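Local atomic coordinates of binding domain (Hc) of Paraclostridial Mosquitocidal Protein 1 (PDB entry 6HOX), a protein that forms the receptor-binding part of a clostridial neurotoxin active against Anopheles mosquitoes, probably the part that targets host nerve cells. Residues Y283-Y287 with S353-E357; T348-Y352 with I387-R392; S71-K77 with N201-F207. All coordinates share one frame; numbering follows the deposited sequence.

Contact 1 of 3, residues Y283-Y287 with S353-E357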
loop_
_atom_site.group_PDB
_atom_site.type_symbol
_atom_site.label_atom_id
_atom_site.label_comp_id
_atom_site.label_asym_id
_atom_site.label_seq_id
_atom_site.Cartn_x
_atom_site.Cartn_y
_atom_site.Cartn_z
ATOM N N TYR A 283 -33.797 -9.434 -20.985
ATOM C CA TYR A 283 -34.059 -8.115 -20.418
ATOM C C TYR A 283 -33.440 -7.081 -21.363
ATOM O O TYR A 283 -32.790 -7.425 -22.333
ATOM C CB TYR A 283 -33.490 -7.983 -19.009
ATOM C CG TYR A 283 -33.921 -9.036 -18.021
ATOM C CD1 TYR A 283 -35.146 -8.953 -17.371
ATOM C CD2 TYR A 283 -33.080 -10.088 -17.687
ATOM C CE1 TYR A 283 -35.534 -9.901 -16.436
ATOM C CE2 TYR A 283 -33.450 -11.043 -16.751
ATOM C CZ TYR A 283 -34.681 -10.948 -16.125
ATOM O OH TYR A 283 -35.053 -11.889 -15.209
ATOM N N GLY A 284 -33.620 -5.801 -21.074
ATOM C CA GLY A 284 -33.011 -4.801 -21.931
ATOM C C GLY A 284 -31.635 -4.372 -21.447
ATOM O O GLY A 284 -31.199 -3.283 -21.813
ATOM N N GLU A 285 -30.934 -5.233 -20.681
ATOM C CA GLU A 285 -29.915 -4.775 -19.722
ATOM C C GLU A 285 -28.525 -5.379 -19.977
ATOM O O GLU A 285 -28.375 -6.546 -20.322
ATOM C CB GLU A 285 -30.344 -5.120 -18.295
ATOM C CG GLU A 285 -31.664 -4.491 -17.879
ATOM C CD GLU A 285 -31.675 -2.975 -17.736
ATOM O OE1 GLU A 285 -30.589 -2.344 -17.772
ATOM O OE2 GLU A 285 -32.780 -2.426 -17.581
ATOM N N TYR A 286 -27.508 -4.541 -19.740
ATOM C CA TYR A 286 -26.132 -4.961 -19.511
ATOM C C TYR A 286 -25.905 -5.198 -18.009
ATOM O O TYR A 286 -26.223 -4.340 -17.179
ATOM C CB TYR A 286 -25.152 -3.897 -20.006
ATOM C CG TYR A 286 -25.325 -3.485 -21.443
ATOM C CD1 TYR A 286 -26.190 -2.462 -21.786
ATOM C CD2 TYR A 286 -24.591 -4.083 -22.452
ATOM C CE1 TYR A 286 -26.351 -2.065 -23.100
ATOM C CE2 TYR A 286 -24.726 -3.687 -23.772
ATOM C CZ TYR A 286 -25.614 -2.676 -24.099
ATOM O OH TYR A 286 -25.766 -2.269 -25.396
ATOM N N TYR A 287 -25.342 -6.362 -17.682
ATOM C CA TYR A 287 -25.031 -6.767 -16.321
ATOM C C TYR A 287 -23.513 -6.795 -16.137
ATOM O O TYR A 287 -22.812 -7.481 -16.876
ATOM C CB TYR A 287 -25.619 -8.146 -16.003
ATOM C CG TYR A 287 -27.112 -8.173 -15.787
ATOM C CD1 TYR A 287 -28.002 -8.112 -16.849
ATOM C CD2 TYR A 287 -27.641 -8.230 -14.511
ATOM C CE1 TYR A 287 -29.377 -8.134 -16.647
ATOM C CE2 TYR A 287 -29.011 -8.249 -14.292
ATOM C CZ TYR A 287 -29.890 -8.201 -15.362
ATOM O OH TYR A 287 -31.240 -8.207 -15.122
ATOM N N SER A 353 -40.182 -2.027 -11.140
ATOM C CA SER A 353 -41.392 -2.534 -11.810
ATOM C C SER A 353 -41.027 -3.569 -12.883
ATOM O O SER A 353 -41.788 -4.507 -13.133
ATOM C CB SER A 353 -42.184 -1.387 -12.406
ATOM O OG SER A 353 -41.417 -0.699 -13.388
ATOM N N LYS A 354 -39.872 -3.365 -13.525
ATOM C CA LYS A 354 -39.372 -4.209 -14.610
ATOM C C LYS A 354 -38.699 -5.437 -13.994
ATOM O O LYS A 354 -39.118 -6.562 -14.211
ATOM C CB LYS A 354 -38.414 -3.396 -15.489
ATOM C CG LYS A 354 -37.582 -4.204 -16.477
ATOM C CD LYS A 354 -36.655 -3.369 -17.343
ATOM C CE LYS A 354 -35.960 -4.191 -18.412
ATOM N NZ LYS A 354 -35.432 -3.347 -19.510
ATOM N N ILE A 355 -37.639 -5.175 -13.224
ATOM C CA ILE A 355 -36.826 -6.179 -12.561
ATOM C C ILE A 355 -36.740 -5.779 -11.090
ATOM O O ILE A 355 -36.181 -4.734 -10.776
ATOM C CB ILE A 355 -35.425 -6.272 -13.208
ATOM C CG1 ILE A 355 -35.478 -6.723 -14.668
ATOM C CG2 ILE A 355 -34.522 -7.188 -12.402
ATOM C CD1 ILE A 355 -34.497 -6.008 -15.555
ATOM N N LYS A 356 -37.297 -6.621 -10.217
ATOM C CA LYS A 356 -37.422 -6.335 -8.807
ATOM C C LYS A 356 -36.212 -6.874 -8.023
ATOM O O LYS A 356 -36.087 -6.566 -6.841
ATOM C CB LYS A 356 -38.724 -6.940 -8.273
ATOM N N GLU A 357 -35.353 -7.679 -8.671
ATOM C CA GLU A 357 -34.202 -8.330 -8.025
ATOM C C GLU A 357 -33.114 -7.290 -7.722
ATOM O O GLU A 357 -33.145 -6.168 -8.216
ATOM C CB GLU A 357 -33.624 -9.446 -8.901
ATOM C CG GLU A 357 -34.387 -10.758 -8.802
ATOM C CD GLU A 357 -35.757 -10.742 -9.462
ATOM O OE1 GLU A 357 -35.911 -10.071 -10.522
ATOM O OE2 GLU A 357 -36.671 -11.386 -8.909
#
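Tyr283 and Ile355 bring the backbones of 283-287 and 353-357 no closer than 8.6 Å, CA to CA, and the gap between the segment that carries strand 285-291 and an irregular loop is bridged mainly by side chains. Ile355 reaches across with its CG1-CD1 branch. CG1 comes to 3.5 Å from Tyr283 CD1, approaching the ring obliquely, and Ile355 CD1 comes equally close to Tyr283 CD1. That methyl also touches Glu285 CG at 4.0 Å and meets the phenol oxygen of Tyr287, which itself rests above one face of the Tyr283 ring. Ile355 thus packs against two tyrosines and the aliphatic part of a glutamate; its chi2 of 141°, away from a staggered value, turns CD1 toward Tyr283 and Glu285. Beside it, Lys354 is stretched out, CG turned anti to the backbone N (chi1 167°) and the rest extended, which carries NZ to Glu285, passing close to Gly284 N, a second donor with which it makes no bond. Glu285 bends at chi2 to meet it from the opposite direction, and Lys354 NZ stands 3.4 Å from Glu285 OE2, a salt bridge with a weak hydrogen bond. Behind the contact, Glu285 and Tyr287 pack on Val361 of strand 361-363. The chemistry is therefore divided: an apolar patch around the buried Ile355, and beside it a long ion pair between an exposed lysine and a buried glutamate that probably adds more electrostatic attraction than directional hold.

Contact 2 of 3, residues T348-Y352 with I387-R392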
loop_
_atom_site.group_PDB
_atom_site.type_symbol
_atom_site.label_atom_id
_atom_site.label_comp_id
_atom_site.label_asym_id
_atom_site.label_seq_id
_atom_site.Cartn_x
_atom_site.Cartn_y
_atom_site.Cartn_z
ATOM N N THR A 348 -25.935 0.840 -11.538
ATOM C CA THR A 348 -27.183 1.179 -10.855
ATOM C C THR A 348 -28.072 -0.066 -10.779
ATOM O O THR A 348 -27.687 -1.144 -11.214
ATOM C CB THR A 348 -27.839 2.389 -11.541
ATOM O OG1 THR A 348 -28.869 2.887 -10.684
ATOM C CG2 THR A 348 -28.391 2.060 -12.913
ATOM N N LEU A 349 -29.242 0.089 -10.164
ATOM C CA LEU A 349 -30.244 -0.950 -10.167
ATOM C C LEU A 349 -31.200 -0.671 -11.313
ATOM O O LEU A 349 -31.393 0.480 -11.718
ATOM C CB LEU A 349 -30.989 -0.995 -8.827
ATOM C CG LEU A 349 -30.217 -1.623 -7.667
ATOM C CD1 LEU A 349 -30.774 -1.179 -6.328
ATOM C CD2 LEU A 349 -30.218 -3.128 -7.765
ATOM N N PRO A 350 -31.852 -1.721 -11.848
ATOM C CA PRO A 350 -32.909 -1.525 -12.833
ATOM C C PRO A 350 -34.193 -1.072 -12.120
ATOM O O PRO A 350 -34.360 -1.269 -10.895
ATOM C CB PRO A 350 -33.044 -2.919 -13.448
ATOM C CG PRO A 350 -32.748 -3.850 -12.285
ATOM C CD PRO A 350 -31.691 -3.132 -11.464
ATOM N N MET A 351 -35.085 -0.469 -12.906
ATOM C CA MET A 351 -36.391 -0.042 -12.477
ATOM C C MET A 351 -37.131 -1.214 -11.838
ATOM O O MET A 351 -37.277 -2.257 -12.463
ATOM C CB MET A 351 -37.171 0.452 -13.695
ATOM C CG MET A 351 -38.595 0.827 -13.407
ATOM S SD MET A 351 -39.372 1.437 -14.918
ATOM C CE MET A 351 -38.762 3.126 -14.900
ATOM N N TYR A 352 -37.616 -1.003 -10.610
ATOM C CA TYR A 352 -38.173 -2.058 -9.756
ATOM C C TYR A 352 -39.359 -2.788 -10.416
ATOM O O TYR A 352 -39.553 -4.003 -10.213
ATOM C CB TYR A 352 -38.644 -1.474 -8.421
ATOM C CG TYR A 352 -39.121 -2.526 -7.456
ATOM C CD1 TYR A 352 -38.218 -3.315 -6.761
ATOM C CD2 TYR A 352 -40.472 -2.763 -7.264
ATOM C CE1 TYR A 352 -38.641 -4.295 -5.881
ATOM C CE2 TYR A 352 -40.912 -3.740 -6.386
ATOM C CZ TYR A 352 -39.994 -4.509 -5.693
ATOM O OH TYR A 352 -40.424 -5.473 -4.831
ATOM N N ILE A 387 -25.586 1.133 -1.434
ATOM C CA ILE A 387 -26.661 1.366 -2.384
ATOM C C ILE A 387 -27.871 1.876 -1.591
ATOM O O ILE A 387 -28.324 1.197 -0.658
ATOM C CB ILE A 387 -27.036 0.067 -3.136
ATOM C CG1 ILE A 387 -25.832 -0.656 -3.753
ATOM C CG2 ILE A 387 -28.133 0.335 -4.154
ATOM C CD1 ILE A 387 -25.057 0.171 -4.732
ATOM N N PHE A 388 -28.376 3.049 -1.982
ATOM C CA PHE A 388 -29.578 3.669 -1.428
ATOM C C PHE A 388 -30.644 3.656 -2.512
ATOM O O PHE A 388 -30.489 4.341 -3.518
ATOM C CB PHE A 388 -29.361 5.135 -1.037
ATOM C CG PHE A 388 -28.476 5.319 0.161
ATOM C CD1 PHE A 388 -29.008 5.302 1.440
ATOM C CD2 PHE A 388 -27.107 5.475 0.012
ATOM C CE1 PHE A 388 -28.191 5.439 2.548
ATOM C CE2 PHE A 388 -26.294 5.613 1.124
ATOM C CZ PHE A 388 -26.836 5.597 2.389
ATOM N N GLU A 389 -31.697 2.865 -2.301
ATOM C CA GLU A 389 -32.742 2.705 -3.303
ATOM C C GLU A 389 -34.030 2.333 -2.574
ATOM O O GLU A 389 -34.002 1.676 -1.537
ATOM C CB GLU A 389 -32.337 1.653 -4.342
ATOM C CG GLU A 389 -33.182 1.670 -5.606
ATOM C CD GLU A 389 -34.344 0.687 -5.709
ATOM O OE1 GLU A 389 -34.423 -0.278 -4.909
ATOM O OE2 GLU A 389 -35.160 0.876 -6.628
ATOM N N MET A 390 -35.152 2.755 -3.149
ATOM C CA MET A 390 -36.434 2.673 -2.470
ATOM C C MET A 390 -36.642 1.278 -1.867
ATOM O O MET A 390 -36.962 1.162 -0.698
ATOM C CB MET A 390 -37.584 3.002 -3.424
ATOM C CG MET A 390 -38.751 3.636 -2.706
ATOM S SD MET A 390 -39.730 4.644 -3.819
ATOM C CE MET A 390 -40.900 5.347 -2.654
ATOM N N TYR A 391 -36.417 0.222 -2.651
ATOM C CA TYR A 391 -36.755 -1.127 -2.210
ATOM C C TYR A 391 -35.526 -2.001 -1.957
ATOM O O TYR A 391 -35.694 -3.062 -1.421
ATOM C CB TYR A 391 -37.634 -1.822 -3.250
ATOM C CG TYR A 391 -38.852 -1.018 -3.617
ATOM C CD1 TYR A 391 -39.884 -0.829 -2.709
ATOM C CD2 TYR A 391 -38.946 -0.408 -4.856
ATOM C CE1 TYR A 391 -40.996 -0.066 -3.038
ATOM C CE2 TYR A 391 -40.050 0.351 -5.199
ATOM C CZ TYR A 391 -41.075 0.528 -4.286
ATOM O OH TYR A 391 -42.146 1.290 -4.641
ATOM N N ARG A 392 -34.324 -1.575 -2.366
ATOM C CA ARG A 392 -33.179 -2.491 -2.419
ATOM C C ARG A 392 -31.917 -1.836 -1.838
ATOM O O ARG A 392 -30.822 -1.967 -2.379
ATOM C CB ARG A 392 -32.975 -2.969 -3.857
ATOM C CG ARG A 392 -34.101 -3.858 -4.379
ATOM C CD ARG A 392 -34.110 -3.961 -5.895
ATOM N NE ARG A 392 -34.474 -2.707 -6.542
ATOM C CZ ARG A 392 -34.665 -2.571 -7.855
ATOM N NH1 ARG A 392 -34.501 -3.614 -8.653
ATOM N NH2 ARG A 392 -35.018 -1.407 -8.362
HETATM O O HOH W 1 -36.992 1.269 -9.351
#
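Arg392 drives its guanidinium between Leu349 and Tyr352 and closes on the backbone of Pro350, and this is where the packing is tight. Leu349 CB lies over one face of the group, Tyr352 CD1 over the opposite one, 3.7 Å above the plane, with ring and guanidinium planes nearly perpendicular. NH2 gives Pro350 O a hydrogen bond of 2.6 Å; NH2 lies almost on the line of the C=O bond, though the bond bends at its hydrogen (144°), and NH1 adds a weak one to the same oxygen. Glu389 fixes the rotation of the group from its edge: Arg392 NE meets Glu389 OE1, and Arg392 NH2 meets Glu389 OE2, both at 2.9 Å, a side-on pair lying in the guanidinium plane but above that of the carboxylate. Tyr391 N reaches Glu389 OE1 from the other face. Alongside the guanidinium, Leu349 CD1 packs on Ile387 CG2 at 3.7 Å and on the carbon chain of Glu389.

The solvent side is held by an oblique ring contact and a water rather than by strong direct bonds. Tyr352, its CG anti to the backbone N (chi1 -175°), swings out to Tyr391, whose CD2 comes over its face 3.4 Å from Tyr352 CG. The ring planes are at 36°, and a water accepts from Tyr352 N while weakly donating to Glu389 OE2.

The contact joins the loop between strands 345-348 and 361-363 to the turn leading from strand 384-388 to 394-398; Met360 lies against Leu349 and Ile387, and Ser414 of strand 409-415 bonds to Arg392 O.

Contact 3 of 3, residues S71-K77 with N201-F207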
loop_
_atom_site.group_PDB
_atom_site.type_symbol
_atom_site.label_atom_id
_atom_site.label_comp_id
_atom_site.label_asym_id
_atom_site.label_seq_id
_atom_site.Cartn_x
_atom_site.Cartn_y
_atom_site.Cartn_z
ATOM N N SER A 71 21.772 8.283 -8.079
ATOM C CA SER A 71 20.519 8.222 -7.351
ATOM C C SER A 71 20.796 7.829 -5.897
ATOM O O SER A 71 20.593 6.685 -5.502
ATOM C CB SER A 71 19.555 7.280 -8.040
ATOM O OG SER A 71 18.214 7.592 -7.687
ATOM N N SER A 72 21.249 8.800 -5.105
ATOM C CA SER A 72 21.563 8.578 -3.714
ATOM C C SER A 72 21.379 9.870 -2.920
ATOM O O SER A 72 21.453 10.970 -3.499
ATOM C CB SER A 72 22.963 8.075 -3.557
ATOM O OG SER A 72 23.883 9.115 -3.862
ATOM N N ILE A 73 21.136 9.702 -1.608
ATOM C CA ILE A 73 21.100 10.743 -0.619
ATOM C C ILE A 73 22.072 10.356 0.502
ATOM O O ILE A 73 22.026 9.235 1.029
ATOM C CB ILE A 73 19.680 10.966 -0.063
ATOM C CG1 ILE A 73 18.648 11.146 -1.168
ATOM C CG2 ILE A 73 19.638 12.140 0.911
ATOM C CD1 ILE A 73 17.220 11.099 -0.666
ATOM N N ILE A 74 22.953 11.298 0.845
ATOM C CA ILE A 74 23.960 11.151 1.872
ATOM C C ILE A 74 23.647 12.132 2.997
ATOM O O ILE A 74 23.480 13.332 2.778
ATOM C CB ILE A 74 25.353 11.400 1.263
ATOM C CG1 ILE A 74 25.556 10.502 0.035
ATOM C CG2 ILE A 74 26.445 11.263 2.320
ATOM C CD1 ILE A 74 26.991 10.216 -0.345
ATOM N N VAL A 75 23.573 11.600 4.212
ATOM C CA VAL A 75 23.273 12.367 5.382
ATOM C C VAL A 75 24.438 12.182 6.348
ATOM O O VAL A 75 24.671 11.069 6.829
ATOM C CB VAL A 75 21.947 11.906 6.006
ATOM C CG1 VAL A 75 21.548 12.789 7.180
ATOM C CG2 VAL A 75 20.836 11.831 4.959
ATOM N N GLN A 76 25.175 13.270 6.594
ATOM C CA GLN A 76 26.181 13.313 7.640
ATOM C C GLN A 76 25.446 13.243 8.979
ATOM O O GLN A 76 24.446 13.918 9.174
ATOM C CB GLN A 76 27.032 14.591 7.562
ATOM C CG GLN A 76 27.870 14.721 6.299
ATOM C CD GLN A 76 28.703 13.497 5.998
ATOM O OE1 GLN A 76 29.450 12.994 6.844
ATOM N NE2 GLN A 76 28.570 13.002 4.775
ATOM N N LYS A 77 25.927 12.394 9.885
ATOM C CA LYS A 77 25.308 12.290 11.200
ATOM C C LYS A 77 25.805 13.472 12.032
ATOM O O LYS A 77 26.807 14.094 11.690
ATOM C CB LYS A 77 25.606 10.933 11.852
ATOM C CG LYS A 77 25.106 9.725 11.062
ATOM C CD LYS A 77 25.197 8.407 11.790
ATOM C CE LYS A 77 26.614 8.071 12.183
ATOM N NZ LYS A 77 26.734 6.661 12.612
ATOM N N ASN A 201 29.251 4.833 14.638
ATOM C CA ASN A 201 30.343 5.006 13.713
ATOM C C ASN A 201 30.312 6.465 13.254
ATOM O O ASN A 201 29.390 7.205 13.605
ATOM C CB ASN A 201 30.282 3.995 12.561
ATOM C CG ASN A 201 29.049 4.168 11.687
ATOM O OD1 ASN A 201 28.732 5.277 11.280
ATOM N ND2 ASN A 201 28.347 3.092 11.384
ATOM N N ASN A 202 31.325 6.856 12.479
ATOM C CA ASN A 202 31.439 8.203 11.977
ATOM C C ASN A 202 31.096 8.276 10.487
ATOM O O ASN A 202 31.388 9.284 9.867
ATOM C CB ASN A 202 32.851 8.761 12.195
ATOM C CG ASN A 202 33.187 8.935 13.661
ATOM O OD1 ASN A 202 34.170 8.376 14.140
ATOM N ND2 ASN A 202 32.365 9.680 14.387
ATOM N N SER A 203 30.510 7.221 9.908
ATOM C CA SER A 203 30.169 7.224 8.487
ATOM C C SER A 203 28.813 7.915 8.282
ATOM O O SER A 203 28.024 8.032 9.214
ATOM C CB SER A 203 30.189 5.824 7.941
ATOM O OG SER A 203 31.511 5.318 7.856
ATOM N N PRO A 204 28.486 8.442 7.078
ATOM C CA PRO A 204 27.144 8.981 6.839
ATOM C C PRO A 204 26.092 7.870 6.685
ATOM O O PRO A 204 26.452 6.712 6.522
ATOM C CB PRO A 204 27.333 9.803 5.562
ATOM C CG PRO A 204 28.453 9.093 4.837
ATOM C CD PRO A 204 29.384 8.625 5.934
ATOM N N ILE A 205 24.811 8.236 6.787
ATOM C CA ILE A 205 23.686 7.381 6.347
ATOM C C ILE A 205 23.517 7.567 4.832
ATOM O O ILE A 205 23.370 8.707 4.371
ATOM C CB ILE A 205 22.388 7.742 7.097
ATOM C CG1 ILE A 205 22.577 7.769 8.618
ATOM C CG2 ILE A 205 21.252 6.813 6.685
ATOM C CD1 ILE A 205 21.453 8.439 9.367
ATOM N N ILE A 206 23.569 6.466 4.072
ATOM C CA ILE A 206 23.486 6.517 2.605
ATOM C C ILE A 206 22.172 5.861 2.189
ATOM O O ILE A 206 21.970 4.669 2.474
ATOM C CB ILE A 206 24.665 5.801 1.905
ATOM C CG1 ILE A 206 26.028 6.242 2.434
ATOM C CG2 ILE A 206 24.568 5.991 0.403
ATOM C CD1 ILE A 206 26.383 7.650 2.057
ATOM N N PHE A 207 21.311 6.646 1.530
ATOM C CA PHE A 207 20.070 6.158 0.934
ATOM C C PHE A 207 20.353 5.878 -0.536
ATOM O O PHE A 207 20.555 6.814 -1.317
ATOM C CB PHE A 207 18.954 7.188 1.081
ATOM C CG PHE A 207 18.573 7.522 2.498
ATOM C CD1 PHE A 207 19.356 8.371 3.264
ATOM C CD2 PHE A 207 17.427 6.992 3.069
ATOM C CE1 PHE A 207 19.010 8.667 4.568
ATOM C CE2 PHE A 207 17.099 7.269 4.386
ATOM C CZ PHE A 207 17.891 8.111 5.131
HETATM O O HOH W 2 28.308 11.087 9.071
#
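Asn201 OD1 is gripped from opposite faces of its amide plane by Lys77 NZ at 2.8 Å and by Ser203 N at 3.0 Å. The bond from Ser203 N closes an Asx turn, and the lysine comes in 60° above the carbonyl plane. Lys77 NZ also donates to Asn201 O at 2.9 Å and, outside the pair, to Asn117 OD1, so three uncharged amide oxygens receive the ammonium group. A bend at chi3 (-60°) turns the end of the lysine into this site; on the way its CG passes Ile205 CG1 at about a right angle, and CE lies near Ser203 O. Asn201 ND2 is held in turn by the backbone oxygens of Gln121 and Asn117. A water joins Gln76 OE1, Lys77 N and, weakly, Ser203 O.

Past this loop end, strands 73-75 and 205-207 run antiparallel, axes 4.8 Å apart. Ile73 with Phe207 and Val75 with Ile205 are hydrogen-bonded pairs, flanking the non-hydrogen-bonded pair Ile74-Ile206. With strand 46-48 on the far side of 73-75 they form a small three-stranded sheet in the N-terminal receptor-binding domain, a concanavalin-like fold.

The sheet has two unlike faces. On the buried one, Val75 CG2 meets the edge of the Phe207 ring, 3.7 Å from CE1, and Ile73 O also lies at that ring's edge, in plane. Phe207 continues to Phe224, edge-to-face, and to Leu29, while Val75 packs on Phe27. On the partly exposed face, Ile74 and Ile206 lie side by side, pointing the same way, with Ile206 CD1 3.6 Å from Ile74 CD1. Pro204 CB extends this row against Ile74 CG2, and Gln76 runs alongside Pro204, its NE2 3.5 Å from the proline CB.

Contacts 1 and 2 are neighbours, their centres 11 Å apart in the C-terminal, trefoil-type receptor-binding domain. Their segments alternate along the chain, and 348-352 runs straight into 353-357, making one continuous loop that takes part in both contacts. Arg392 of contact 2 ties them together: its NH1 lies 2.9 Å from Glu357 O, a probable hydrogen bond, while Ile355 CB packs on Pro350 CG at 3.7 Å. An acetate ion, probably from the crystallisation liquor, sits about 3 Å from the Tyr287 side chain in contact 1. Contact 3 belongs to the N-terminal domain, with its centre 64 Å from that of contact 1 and 59 Å from that of contact 2.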